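Local coordinates for protein alkaline phosphatase (Antarctic bacterium, PDB 2W5V) that probably hydrolyses phosphate monoesters as a cold-adapted alkaline phosphatase that uses zinc and magnesium ions and a phosphoserine intermediate, at residues Asn36-Ile41 with Gly282-Phe287. The protein carries 1 engineered substitution. Sequence-based numbering, arbitrary orientation.
Sequences NVILLI and GTALAF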
loop_
_atom_site.group_PDB
_atom_site.type_symbol
_atom_site.label_atom_id
_atom_site.label_comp_id
_atom_site.label_asym_id
_atom_site.label_seq_id
_atom_site.Cartn_x
_atom_site.Cartn_y
_atom_site.Cartn_z
ATOM N N ASN B 36 23.214 -13.706 0.141
ATOM C CA ASN B 36 22.256 -14.152 -0.864
ATOM C C ASN B 36 21.088 -13.186 -1.004
ATOM O O ASN B 36 20.746 -12.470 -0.064
ATOM C CB ASN B 36 21.694 -15.520 -0.475
ATOM C CG ASN B 36 22.772 -16.510 -0.094
ATOM O OD1 ASN B 36 23.667 -16.797 -0.881
ATOM N ND2 ASN B 36 22.678 -17.056 1.116
ATOM N N VAL B 37 20.455 -13.198 -2.171
ATOM C CA VAL B 37 19.276 -12.380 -2.411
ATOM C C VAL B 37 18.208 -13.213 -3.122
ATOM O O VAL B 37 18.495 -13.909 -4.096
ATOM C CB VAL B 37 19.606 -11.173 -3.293
ATOM C CG1 VAL B 37 18.345 -10.362 -3.558
ATOM C CG2 VAL B 37 20.665 -10.308 -2.638
ATOM N N ILE B 38 16.986 -13.167 -2.606
ATOM C CA ILE B 38 15.846 -13.763 -3.285
ATOM C C ILE B 38 14.847 -12.653 -3.585
ATOM O O ILE B 38 14.382 -11.970 -2.677
ATOM C CB ILE B 38 15.174 -14.834 -2.418
ATOM C CG1 ILE B 38 16.174 -15.949 -2.073
ATOM C CG2 ILE B 38 13.949 -15.385 -3.134
ATOM C CD1 ILE B 38 15.704 -16.868 -0.956
ATOM N N LEU B 39 14.548 -12.451 -4.862
ATOM C CA LEU B 39 13.600 -11.427 -5.272
ATOM C C LEU B 39 12.325 -12.084 -5.801
ATOM O O LEU B 39 12.350 -12.767 -6.821
ATOM C CB LEU B 39 14.231 -10.543 -6.348
ATOM C CG LEU B 39 13.275 -9.552 -6.995
ATOM C CD1 LEU B 39 12.703 -8.593 -5.948
ATOM C CD2 LEU B 39 13.991 -8.798 -8.097
ATOM N N LEU B 40 11.219 -11.914 -5.089
ATOM C CA LEU B 40 9.961 -12.536 -5.498
ATOM C C LEU B 40 9.056 -11.459 -6.061
ATOM O O LEU B 40 8.840 -10.419 -5.436
ATOM C CB LEU B 40 9.280 -13.224 -4.314
ATOM C CG LEU B 40 10.151 -14.231 -3.563
ATOM C CD1 LEU B 40 9.507 -14.653 -2.273
ATOM C CD2 LEU B 40 10.411 -15.428 -4.434
ATOM N N ILE B 41 8.545 -11.706 -7.253
ATOM C CA ILE B 41 7.743 -10.727 -7.956
ATOM C C ILE B 41 6.359 -11.305 -8.198
ATOM O O ILE B 41 6.209 -12.349 -8.837
ATOM C CB ILE B 41 8.372 -10.369 -9.313
ATOM C CG1 ILE B 41 9.756 -9.746 -9.117
ATOM C CG2 ILE B 41 7.461 -9.438 -10.102
ATOM C CD1 ILE B 41 10.480 -9.448 -10.428
ATOM N N GLY B 282 6.559 -17.767 2.023
ATOM C CA GLY B 282 6.840 -18.547 3.220
ATOM C C GLY B 282 8.058 -19.442 3.046
ATOM O O GLY B 282 8.863 -19.621 3.965
ATOM N N THR B 283 8.198 -20.010 1.855
ATOM C CA THR B 283 9.346 -20.853 1.548
ATOM C C THR B 283 10.646 -20.051 1.610
ATOM O O THR B 283 11.616 -20.459 2.248
ATOM C CB THR B 283 9.206 -21.473 0.153
ATOM O OG1 THR B 283 8.032 -22.290 0.117
ATOM C CG2 THR B 283 10.420 -22.312 -0.188
ATOM N N ALA B 284 10.667 -18.907 0.940
ATOM C CA ALA B 284 11.864 -18.075 0.923
ATOM C C ALA B 284 12.211 -17.633 2.341
ATOM O O ALA B 284 13.369 -17.702 2.752
ATOM C CB ALA B 284 11.656 -16.873 0.044
ATOM N N LEU B 285 11.202 -17.167 3.076
ATOM C CA LEU B 285 11.416 -16.648 4.427
ATOM C C LEU B 285 11.880 -17.734 5.389
ATOM O O LEU B 285 12.707 -17.483 6.262
ATOM C CB LEU B 285 10.149 -15.972 4.960
ATOM C CG LEU B 285 9.785 -14.635 4.322
ATOM C CD1 LEU B 285 8.509 -14.074 4.947
ATOM C CD2 LEU B 285 10.937 -13.666 4.492
ATOM N N ALA B 286 11.346 -18.939 5.231
ATOM C CA ALA B 286 11.769 -20.050 6.077
ATOM C C ALA B 286 13.260 -20.315 5.874
ATOM O O ALA B 286 14.002 -20.523 6.832
ATOM C CB ALA B 286 10.959 -21.294 5.776
ATOM N N PHE B 287 13.708 -20.291 4.625
ATOM C CA PHE B 287 15.136 -20.447 4.377
ATOM C C PHE B 287 15.946 -19.294 4.957
ATOM O O PHE B 287 16.974 -19.514 5.587
ATOM C CB PHE B 287 15.451 -20.561 2.890
ATOM C CG PHE B 287 16.925 -20.612 2.606
ATOM C CD1 PHE B 287 17.648 -21.765 2.863
ATOM C CD2 PHE B 287 17.592 -19.506 2.105
ATOM C CE1 PHE B 287 19.013 -21.821 2.614
ATOM C CE2 PHE B 287 18.955 -19.559 1.852
ATOM C CZ PHE B 287 19.663 -20.713 2.111
#
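The methyl group of A284 meets the ends of I38 and L40, where helix 267-291 lies against strand 36-42. L40 packs more closely, its CD1 3.9 Å from CB of A284, against 4.2 Å for CD1 of I38. In I38, CG1 lies anti to the carbonyl carbon (chi1 -59°) and chi2 is extended (166°), which carries CD1 out to the helix; CG2, the other branch, also comes within 4.2 Å of CB of A284. Alanine suits this place because its short side chain admits two branched ones beneath the helix, and beta-branched I38 suits a strand while offering two carbons. F277 and I281 of the same helix also touch L40, as does V298 of the neighbouring strand.

The packing is looser one helical turn on, where CD1 of I38 meets the ring of F287 obliquely, 4.5 Å from CD2. F287 itself is partly exposed, whereas A284, I38 and L40 are buried, and its ring also rests on T294. At this end OD1 of N36 accepts from the backbone N of F249 and ND2 bonds to OG1 of T294, satisfying both ends of the buried amide outside the two segments. Segments 36-41 and 282-287 run nearly antiparallel (165°) because helix 267-291 runs back between parallel strands 249-255 and 294-299 in a beta-alpha-beta crossover, over the intervening strand 36-42. With no hydrogen bond between the two segments, their association rests on apolar burial.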